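Local coordinates for 4-hydroxyphenylpyruvate dioxygenase (Pseudomonas putida, PDB 5HMQ), which converts 3-dehydroshikimate to protocatechuate with a divalent metal ion, through an N-terminal TIM-barrel domain fused to a hydroxyphenylpyruvate dioxygenase-like domain, at residues C[166-170]-C[207-212]; C[194-199]-C[216-222]; C[190-195]-C[237-242]. One frame throughout, in Å; residues are numbered along the deposited sequence.

Interaction 1. Residues C[166-170]-C[207-212]; sequences LDSFH and WSRHFR. With MG (magnesium ion), chain K.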
loop_
_atom_site.group_PDB
_atom_site.type_symbol
_atom_site.label_atom_id
_atom_site.label_comp_id
_atom_site.label_asym_id
_atom_site.label_seq_id
_atom_site.Cartn_x
_atom_site.Cartn_y
_atom_site.Cartn_z
ATOM N N LEU C 166 13.141 -27.495 -4.234
ATOM C CA LEU C 166 13.779 -26.495 -5.077
ATOM C C LEU C 166 13.093 -25.147 -4.902
ATOM O O LEU C 166 11.861 -25.064 -4.868
ATOM C CB LEU C 166 13.746 -26.909 -6.551
ATOM C CG LEU C 166 14.472 -28.206 -6.915
ATOM C CD1 LEU C 166 14.182 -28.604 -8.355
ATOM C CD2 LEU C 166 15.969 -28.064 -6.690
ATOM N N ASP C 167 13.904 -24.094 -4.814
ATOM C CA ASP C 167 13.436 -22.728 -4.612
ATOM C C ASP C 167 14.117 -21.851 -5.651
ATOM O O ASP C 167 15.343 -21.699 -5.627
ATOM C CB ASP C 167 13.753 -22.250 -3.188
ATOM C CG ASP C 167 13.243 -20.845 -2.897
ATOM O OD1 ASP C 167 13.477 -19.923 -3.708
ATOM O OD2 ASP C 167 12.610 -20.660 -1.836
ATOM N N SER C 168 13.321 -21.268 -6.552
ATOM C CA SER C 168 13.892 -20.551 -7.689
ATOM C C SER C 168 14.749 -19.371 -7.249
ATOM O O SER C 168 15.751 -19.062 -7.904
ATOM C CB SER C 168 12.783 -20.078 -8.631
ATOM O OG SER C 168 11.918 -19.161 -7.989
ATOM N N PHE C 169 14.394 -18.704 -6.149
ATOM C CA PHE C 169 15.201 -17.568 -5.719
ATOM C C PHE C 169 16.566 -18.020 -5.217
ATOM O O PHE C 169 17.593 -17.443 -5.587
ATOM C CB PHE C 169 14.488 -16.755 -4.636
ATOM C CG PHE C 169 15.282 -15.560 -4.180
ATOM C CD1 PHE C 169 16.263 -15.685 -3.206
ATOM C CD2 PHE C 169 15.077 -14.318 -4.756
ATOM C CE1 PHE C 169 17.012 -14.598 -2.814
ATOM C CE2 PHE C 169 15.819 -13.223 -4.359
ATOM C CZ PHE C 169 16.785 -13.364 -3.384
ATOM N N HIS C 170 16.596 -19.041 -4.356
ATOM C CA HIS C 170 17.865 -19.481 -3.781
ATOM C C HIS C 170 18.836 -19.945 -4.856
ATOM O O HIS C 170 20.054 -19.805 -4.695
ATOM C CB HIS C 170 17.625 -20.596 -2.761
ATOM C CG HIS C 170 16.956 -20.135 -1.504
ATOM N ND1 HIS C 170 17.469 -19.129 -0.711
ATOM C CD2 HIS C 170 15.815 -20.542 -0.899
ATOM C CE1 HIS C 170 16.673 -18.939 0.326
ATOM N NE2 HIS C 170 15.662 -19.783 0.235
ATOM N N TRP C 207 18.237 -9.542 0.292
ATOM C CA TRP C 207 17.595 -9.634 -1.016
ATOM C C TRP C 207 16.387 -10.562 -0.973
ATOM O O TRP C 207 15.326 -10.240 -1.523
ATOM C CB TRP C 207 18.629 -10.113 -2.039
ATOM C CG TRP C 207 18.200 -10.134 -3.478
ATOM C CD1 TRP C 207 17.032 -9.665 -4.004
ATOM C CD2 TRP C 207 18.961 -10.641 -4.579
ATOM N NE1 TRP C 207 17.015 -9.862 -5.365
ATOM C CE2 TRP C 207 18.189 -10.460 -5.742
ATOM C CE3 TRP C 207 20.221 -11.238 -4.693
ATOM C CZ2 TRP C 207 18.635 -10.850 -7.003
ATOM C CZ3 TRP C 207 20.662 -11.626 -5.945
ATOM C CH2 TRP C 207 19.871 -11.432 -7.082
ATOM N N SER C 208 16.524 -11.715 -0.315
ATOM C CA SER C 208 15.408 -12.650 -0.212
ATOM C C SER C 208 14.332 -12.136 0.732
ATOM O O SER C 208 13.140 -12.367 0.497
ATOM C CB SER C 208 15.906 -14.014 0.266
ATOM O OG SER C 208 14.829 -14.913 0.459
ATOM N N ARG C 209 14.733 -11.431 1.790
ATOM C CA ARG C 209 13.787 -11.010 2.817
ATOM C C ARG C 209 12.767 -10.017 2.274
ATOM O O ARG C 209 11.577 -10.105 2.599
ATOM C CB ARG C 209 14.546 -10.392 3.995
ATOM C CG ARG C 209 13.651 -9.736 5.037
ATOM C CD ARG C 209 14.422 -9.285 6.276
ATOM N NE ARG C 209 14.880 -10.386 7.121
ATOM C CZ ARG C 209 16.147 -10.574 7.478
ATOM N NH1 ARG C 209 17.085 -9.731 7.065
ATOM N NH2 ARG C 209 16.475 -11.599 8.252
ATOM N N HIS C 210 13.202 -9.079 1.429
ATOM C CA HIS C 210 12.371 -7.937 1.085
ATOM C C HIS C 210 11.914 -7.870 -0.367
ATOM O O HIS C 210 10.937 -7.169 -0.646
ATOM C CB HIS C 210 13.108 -6.628 1.406
ATOM C CG HIS C 210 13.474 -6.471 2.850
ATOM N ND1 HIS C 210 12.536 -6.266 3.838
ATOM C CD2 HIS C 210 14.679 -6.465 3.467
ATOM C CE1 HIS C 210 13.146 -6.152 5.005
ATOM N NE2 HIS C 210 14.447 -6.270 4.808
ATOM N N PHE C 211 12.579 -8.551 -1.301
ATOM C CA PHE C 211 12.329 -8.295 -2.717
ATOM C C PHE C 211 11.779 -9.478 -3.505
ATOM O O PHE C 211 11.707 -9.394 -4.736
ATOM C CB PHE C 211 13.595 -7.758 -3.383
ATOM C CG PHE C 211 14.021 -6.428 -2.849
ATOM C CD1 PHE C 211 13.455 -5.266 -3.342
ATOM C CD2 PHE C 211 14.957 -6.334 -1.837
ATOM C CE1 PHE C 211 13.825 -4.033 -2.847
ATOM C CE2 PHE C 211 15.334 -5.102 -1.341
ATOM C CZ PHE C 211 14.765 -3.949 -1.848
ATOM N N ARG C 212 11.390 -10.566 -2.852
ATOM C CA ARG C 212 10.730 -11.639 -3.582
ATOM C C ARG C 212 9.379 -11.153 -4.097
ATOM O O ARG C 212 8.683 -10.385 -3.429
ATOM C CB ARG C 212 10.543 -12.866 -2.693
ATOM C CG ARG C 212 11.755 -13.769 -2.598
ATOM C CD ARG C 212 11.443 -14.991 -1.753
ATOM N NE ARG C 212 12.633 -15.782 -1.457
ATOM C CZ ARG C 212 12.667 -17.111 -1.457
ATOM N NH1 ARG C 212 11.576 -17.806 -1.748
ATOM N NH2 ARG C 212 13.796 -17.746 -1.170
HETATM MG MG MG K . 12.074 -21.449 0.035
HETATM O O HOH W 1 13.223 -20.256 1.118
HETATM O O HOH W 2 11.382 -22.191 1.790
#
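Arg212 meets Asp167 end-on, with NH1 and NH2 both bonded to the single oxygen OD2 of the aspartate. The two donors reach that atom differently: Arg212 NH1 lies 3.0 Å from Asp167 OD2 on its syn lone pair, whereas NH2 comes in from above the carboxylate plane, which stands 76° from the guanidinium. Asp167 OD2 is also a ligand of the magnesium ion, at 2.1 Å, so Arg212 is a second-shell group that would partly offset the charge gathered on this oxygen. Asp167 OD1, within salt-bridge range of Arg212 NH2, chiefly caps helix 168-172, with weak bonds from Phe169 N and His170 N.

Asp167 ends a strand of the TIM barrel, and the metal thus sits at the C-terminal mouth, where Glu136, Gln193 and Glu241 supply its remaining protein ligands. On the same rim, His170 NE2 is 2.6 Å from metal-bound water 1, which lies at the edge of the imidazole, while Arg212 NH2 stands over one ring face, offset toward its rim.

Two further polar bonds steady the arginine: its NE donates to Ser208 OG, four residues earlier, and NH1 also serves Glu241 O. Its chain runs extended from CG to NE, carrying the guanidinium across Phe169, whose CB covers one face of it.

Apolar packing is carried by Phe169. With CG anti to the backbone N (chi1 -179°), its ring edge meets the face of Trp207 in a T-shaped pair, planes at 79°; Phe169 CZ is 3.5 Å from Trp207 CG, and Phe169 CE1 lies 3.3 Å from Ser208 CB.

Interaction 2. Residues C[194-199]-C[216-222]; sequences MADAPI and GQGEMDM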
loop_
_atom_site.group_PDB
_atom_site.type_symbol
_atom_site.label_atom_id
_atom_site.label_comp_id
_atom_site.label_asym_id
_atom_site.label_seq_id
_atom_site.Cartn_x
_atom_site.Cartn_y
_atom_site.Cartn_z
HETATM N N MSE C 194 8.337 -21.325 -6.395
HETATM C CA MSE C 194 8.696 -20.275 -7.339
HETATM C C MSE C 194 8.702 -18.926 -6.635
HETATM O O MSE C 194 7.767 -18.593 -5.909
HETATM C CB MSE C 194 7.730 -20.247 -8.524
HETATM C CG MSE C 194 7.611 -21.566 -9.268
HETATM SE SE MSE C 194 9.301 -22.268 -9.948
HETATM C CE MSE C 194 9.798 -20.815 -11.153
ATOM N N ALA C 195 9.768 -18.155 -6.843
ATOM C CA ALA C 195 9.861 -16.807 -6.293
ATOM C C ALA C 195 10.697 -15.965 -7.241
ATOM O O ALA C 195 11.863 -16.288 -7.488
ATOM C CB ALA C 195 10.480 -16.820 -4.894
ATOM N N ASP C 196 10.124 -14.873 -7.730
ATOM C CA ASP C 196 10.829 -13.954 -8.609
ATOM C C ASP C 196 11.386 -12.789 -7.798
ATOM O O ASP C 196 11.036 -12.587 -6.632
ATOM C CB ASP C 196 9.892 -13.457 -9.716
ATOM C CG ASP C 196 10.637 -13.009 -10.958
ATOM O OD1 ASP C 196 11.884 -12.977 -10.924
ATOM O OD2 ASP C 196 9.975 -12.694 -11.969
ATOM N N ALA C 197 12.266 -12.012 -8.434
ATOM C CA ALA C 197 12.909 -10.883 -7.769
ATOM C C ALA C 197 13.651 -10.006 -8.770
ATOM O O ALA C 197 14.083 -10.493 -9.825
ATOM C CB ALA C 197 13.882 -11.373 -6.694
ATOM N N PRO C 198 13.823 -8.718 -8.480
ATOM C CA PRO C 198 14.749 -7.910 -9.276
ATOM C C PRO C 198 16.186 -8.333 -9.023
ATOM O O PRO C 198 16.539 -8.790 -7.933
ATOM C CB PRO C 198 14.490 -6.484 -8.778
ATOM C CG PRO C 198 14.020 -6.673 -7.375
ATOM C CD PRO C 198 13.198 -7.935 -7.400
ATOM N N ILE C 199 17.017 -8.185 -10.049
ATOM C CA ILE C 199 18.437 -8.498 -9.919
ATOM C C ILE C 199 19.114 -7.337 -9.202
ATOM O O ILE C 199 19.162 -6.215 -9.719
ATOM C CB ILE C 199 19.083 -8.761 -11.284
ATOM C CG1 ILE C 199 18.352 -9.885 -12.016
ATOM C CG2 ILE C 199 20.541 -9.139 -11.101
ATOM C CD1 ILE C 199 18.242 -11.176 -11.230
ATOM N N GLY C 216 7.224 -13.273 -13.061
ATOM C CA GLY C 216 6.883 -12.270 -14.038
ATOM C C GLY C 216 6.977 -10.848 -13.528
ATOM O O GLY C 216 7.072 -9.919 -14.339
ATOM N N GLN C 217 6.959 -10.654 -12.210
ATOM C CA GLN C 217 7.073 -9.329 -11.619
ATOM C C GLN C 217 8.515 -8.912 -11.372
ATOM O O GLN C 217 8.763 -7.735 -11.089
ATOM C CB GLN C 217 6.283 -9.273 -10.305
ATOM C CG GLN C 217 4.794 -9.542 -10.480
ATOM C CD GLN C 217 4.045 -9.597 -9.163
ATOM O OE1 GLN C 217 4.614 -9.937 -8.125
ATOM N NE2 GLN C 217 2.760 -9.268 -9.198
ATOM N N GLY C 218 9.465 -9.839 -11.465
ATOM C CA GLY C 218 10.867 -9.499 -11.319
ATOM C C GLY C 218 11.594 -9.695 -12.631
ATOM O O GLY C 218 10.982 -9.583 -13.696
ATOM N N GLU C 219 12.892 -9.991 -12.581
ATOM C CA GLU C 219 13.671 -10.155 -13.804
ATOM C C GLU C 219 14.444 -11.470 -13.820
ATOM O O GLU C 219 15.399 -11.610 -14.590
ATOM C CB GLU C 219 14.612 -8.966 -14.019
ATOM C CG GLU C 219 15.151 -8.360 -12.746
ATOM C CD GLU C 219 15.623 -6.931 -12.935
ATOM O OE1 GLU C 219 15.453 -6.384 -14.045
ATOM O OE2 GLU C 219 16.164 -6.353 -11.971
HETATM N N MSE C 220 14.051 -12.433 -12.994
HETATM C CA MSE C 220 14.655 -13.760 -13.031
HETATM C C MSE C 220 13.969 -14.631 -14.079
HETATM O O MSE C 220 12.811 -14.401 -14.429
HETATM C CB MSE C 220 14.585 -14.427 -11.658
HETATM C CG MSE C 220 15.526 -13.820 -10.633
HETATM SE SE MSE C 220 15.283 -14.563 -8.847
HETATM C CE MSE C 220 16.893 -13.847 -8.008
ATOM N N ASP C 221 14.692 -15.631 -14.578
ATOM C CA ASP C 221 14.201 -16.499 -15.647
ATOM C C ASP C 221 13.470 -17.674 -15.007
ATOM O O ASP C 221 14.039 -18.744 -14.778
ATOM C CB ASP C 221 15.353 -16.953 -16.533
ATOM C CG ASP C 221 14.890 -17.768 -17.727
ATOM O OD1 ASP C 221 13.685 -17.730 -18.048
ATOM O OD2 ASP C 221 15.736 -18.445 -18.347
HETATM N N MSE C 222 12.188 -17.467 -14.722
HETATM C CA MSE C 222 11.349 -18.469 -14.071
HETATM C C MSE C 222 11.160 -19.709 -14.936
HETATM O O MSE C 222 11.301 -20.840 -14.467
HETATM C CB MSE C 222 9.987 -17.866 -13.743
HETATM C CG MSE C 222 10.074 -16.636 -12.862
HETATM SE SE MSE C 222 10.104 -17.073 -10.980
HETATM C CE MSE C 222 11.951 -16.876 -10.544
HETATM O O HOH W 3 10.359 -13.197 -14.735
#
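Asp196 pushes its carboxylate into the curve of residues 216-222 and lies over Gly218, with Asp196 CG 3.5 Å from Gly218 CA. Backbone N-H groups surround it. Asp196 OD2 accepts from Gly216 N at 3.0 Å, on the anti side, and more weakly from Gly218 N; OD1 takes Met220 N on its syn lone pair and its neighbour Ala197 N from above the carboxylate plane. Water 3 donates both to Asp196 OD2 and to Met220 O, closing a bridge between the segments. This buried charge is therefore met by four amides and a water, which should favour the ionised form. The backbones come close here, Ala197 and Gly218 CA atoms being 4.3 Å apart.

Next along, Glu219 N donates almost straight to Ala197 O (3.0 Å, 173°). The Glu219 side chain, extended beyond CG, returns the grip: Glu219 OE2 accepts from Ile199 N at 2.8 Å, while Glu219 CG lies against Ile199 CG1 at the solvent side of the contact.

Selenomethionines fill the buried side. Met220 runs antiparallel beside the Asp196 side chain, its selenium passing the carboxylate and ending near Ala197 CB. Met222, folded back on itself, lays SE beside Asp196 CB and near Met194 CE (3.8 Å from Met222 SE). Ser168, Phe169 and Leu172 of helix 168-172 border this cluster.

Two irregular loops are thus fastened by a carboxylate ringed by backbone amides, within the connection that follows strand 189-194 on the catalytic side of the TIM barrel.

Interaction 3. Residues C[190-195]-C[237-242]; sequences FFVQMA and PLSLEI. With MG (magnesium ion), chain K.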
loop_
_atom_site.group_PDB
_atom_site.type_symbol
_atom_site.label_atom_id
_atom_site.label_comp_id
_atom_site.label_asym_id
_atom_site.label_seq_id
_atom_site.Cartn_x
_atom_site.Cartn_y
_atom_site.Cartn_z
ATOM N N PHE C 190 10.641 -33.296 -4.170
ATOM C CA PHE C 190 9.409 -33.327 -3.392
ATOM C C PHE C 190 8.576 -32.058 -3.496
ATOM O O PHE C 190 7.362 -32.120 -3.268
ATOM C CB PHE C 190 9.714 -33.592 -1.912
ATOM C CG PHE C 190 10.064 -35.021 -1.603
ATOM C CD1 PHE C 190 10.127 -35.972 -2.612
ATOM C CD2 PHE C 190 10.309 -35.418 -0.298
ATOM C CE1 PHE C 190 10.442 -37.290 -2.323
ATOM C CE2 PHE C 190 10.622 -36.736 -0.003
ATOM C CZ PHE C 190 10.691 -37.672 -1.017
ATOM N N PHE C 191 9.175 -30.923 -3.842
ATOM C CA PHE C 191 8.441 -29.666 -3.785
ATOM C C PHE C 191 9.209 -28.606 -4.559
ATOM O O PHE C 191 10.442 -28.613 -4.585
ATOM C CB PHE C 191 8.233 -29.215 -2.334
ATOM C CG PHE C 191 6.979 -28.424 -2.118
ATOM C CD1 PHE C 191 5.771 -29.066 -1.907
ATOM C CD2 PHE C 191 7.005 -27.041 -2.130
ATOM C CE1 PHE C 191 4.613 -28.345 -1.705
ATOM C CE2 PHE C 191 5.850 -26.313 -1.928
ATOM C CZ PHE C 191 4.651 -26.965 -1.719
ATOM N N VAL C 192 8.467 -27.692 -5.179
ATOM C CA VAL C 192 9.044 -26.608 -5.967
ATOM C C VAL C 192 8.406 -25.302 -5.520
ATOM O O VAL C 192 7.177 -25.163 -5.558
ATOM C CB VAL C 192 8.840 -26.817 -7.478
ATOM C CG1 VAL C 192 9.309 -25.589 -8.253
ATOM C CG2 VAL C 192 9.576 -28.060 -7.951
ATOM N N GLN C 193 9.236 -24.354 -5.095
ATOM C CA GLN C 193 8.798 -23.016 -4.717
ATOM C C GLN C 193 9.274 -22.031 -5.774
ATOM O O GLN C 193 10.480 -21.918 -6.018
ATOM C CB GLN C 193 9.344 -22.617 -3.347
ATOM C CG GLN C 193 8.889 -23.485 -2.192
ATOM C CD GLN C 193 9.534 -23.066 -0.890
ATOM O OE1 GLN C 193 10.689 -22.642 -0.872
ATOM N NE2 GLN C 193 8.791 -23.170 0.208
HETATM N N MSE C 194 8.337 -21.325 -6.395
HETATM C CA MSE C 194 8.696 -20.275 -7.339
HETATM C C MSE C 194 8.702 -18.926 -6.635
HETATM O O MSE C 194 7.767 -18.593 -5.909
HETATM C CB MSE C 194 7.730 -20.247 -8.524
HETATM C CG MSE C 194 7.611 -21.566 -9.268
HETATM SE SE MSE C 194 9.301 -22.268 -9.948
HETATM C CE MSE C 194 9.798 -20.815 -11.153
ATOM N N ALA C 195 9.768 -18.155 -6.843
ATOM C CA ALA C 195 9.861 -16.807 -6.293
ATOM C C ALA C 195 10.697 -15.965 -7.241
ATOM O O ALA C 195 11.863 -16.288 -7.488
ATOM C CB ALA C 195 10.480 -16.820 -4.894
ATOM N N PRO C 237 3.666 -30.709 -6.533
ATOM C CA PRO C 237 3.133 -29.359 -6.319
ATOM C C PRO C 237 4.032 -28.285 -6.916
ATOM O O PRO C 237 5.261 -28.391 -6.903
ATOM C CB PRO C 237 3.061 -29.243 -4.790
ATOM C CG PRO C 237 3.074 -30.654 -4.293
ATOM C CD PRO C 237 3.930 -31.406 -5.264
ATOM N N LEU C 238 3.390 -27.243 -7.450
ATOM C CA LEU C 238 4.057 -26.032 -7.929
ATOM C C LEU C 238 3.580 -24.864 -7.078
ATOM O O LEU C 238 2.398 -24.511 -7.120
ATOM C CB LEU C 238 3.757 -25.775 -9.404
ATOM C CG LEU C 238 4.391 -24.514 -9.989
ATOM C CD1 LEU C 238 5.899 -24.656 -10.129
ATOM C CD2 LEU C 238 3.733 -24.143 -11.307
ATOM N N SER C 239 4.495 -24.250 -6.327
ATOM C CA SER C 239 4.101 -23.344 -5.257
ATOM C C SER C 239 4.790 -21.991 -5.401
ATOM O O SER C 239 5.630 -21.771 -6.281
ATOM C CB SER C 239 4.411 -23.944 -3.883
ATOM O OG SER C 239 3.776 -23.199 -2.856
ATOM N N LEU C 240 4.409 -21.083 -4.505
ATOM C CA LEU C 240 4.893 -19.709 -4.464
ATOM C C LEU C 240 5.320 -19.393 -3.039
ATOM O O LEU C 240 4.581 -19.686 -2.094
ATOM C CB LEU C 240 3.810 -18.725 -4.907
ATOM C CG LEU C 240 3.279 -18.873 -6.330
ATOM C CD1 LEU C 240 1.988 -18.101 -6.473
ATOM C CD2 LEU C 240 4.307 -18.390 -7.325
ATOM N N GLU C 241 6.490 -18.778 -2.880
ATOM C CA GLU C 241 6.973 -18.384 -1.555
ATOM C C GLU C 241 7.517 -16.962 -1.650
ATOM O O GLU C 241 8.623 -16.743 -2.157
ATOM C CB GLU C 241 8.025 -19.347 -1.014
ATOM C CG GLU C 241 8.385 -19.064 0.443
ATOM C CD GLU C 241 9.598 -19.833 0.919
ATOM O OE1 GLU C 241 10.512 -20.076 0.103
ATOM O OE2 GLU C 241 9.642 -20.188 2.116
ATOM N N ILE C 242 6.734 -16.006 -1.154
ATOM C CA ILE C 242 7.148 -14.621 -0.990
ATOM C C ILE C 242 7.119 -14.312 0.497
ATOM O O ILE C 242 6.333 -14.898 1.248
ATOM C CB ILE C 242 6.195 -13.678 -1.761
ATOM C CG1 ILE C 242 6.151 -14.053 -3.236
ATOM C CG2 ILE C 242 6.577 -12.210 -1.579
ATOM C CD1 ILE C 242 7.498 -14.205 -3.862
HETATM MG MG MG K . 12.074 -21.449 0.035
HETATM O O HOH W 2 11.382 -22.191 1.790
HETATM O O HOH W 1 13.223 -20.256 1.118
#
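Phe191 CE2 rests 3.4 Å from Ser239 CB, and the far side of the same ring reaches Pro237, which it crosses at about a right angle. From there strands 190-194 and 238-240 run parallel, crossing at -39° over these short segments. Their ladder is closest in the middle: Ser239 N donates to Val192 O, Met194 N to Ser239 O at 2.7 Å, and Glu241 N to Met194 O over a longer 3.3 Å. On the face shared by Val192, Met194, Leu238 and Leu240 the packing is dense and apolar; Leu238 CD1 sits 3.6 Å from Met194 CG and also touches Val192, with helices 222-231 and 252-276 covering the layer.

The Gln193 and Glu241 side chains instead lead to the hydrated metal site. Gln193 is extended beyond CG and Glu241 departs with CG anti to its N (chi1 -172°), bringing two oxygens onto the magnesium ion: Gln193 OE1 at 2.0 Å and Glu241 OE1 at 2.1 Å. Waters 1 and 2 complete the coordination with Asp167 and Glu136. Water 2 also donates to Glu241 OE2, which Gln63 binds as well, while Gln193 NE2 is held by Glu32.

Gln193 OE1 and Glu241 OE1 are only 2.8 Å apart with no hydrogen bond between them, a crowding of two oxygens that the shared cation would offset.

Overall arrangement
From the N terminus, the chain leaves strand 162-167 for helix 168-172, then passes along strand 189-194 into the loop 194-199, helix 204-211, the loop 216-222, helix 222-231 and strand 238-240. Interaction 1 closes the loop from 166-170 to 207-212. Interactions 2 and 3 both start from the end of strand 189-194, sharing Met194 and Ala195, and each crosses interaction 1; the span of interaction 2 falls within that of interaction 3. Ser168 OG, 2.6 Å from Ala195 N, links interaction 1 to both others. Interactions 1 and 3 meet at one magnesium ion and its waters, whereas interaction 2 ties together the loops flanking helix 204-211.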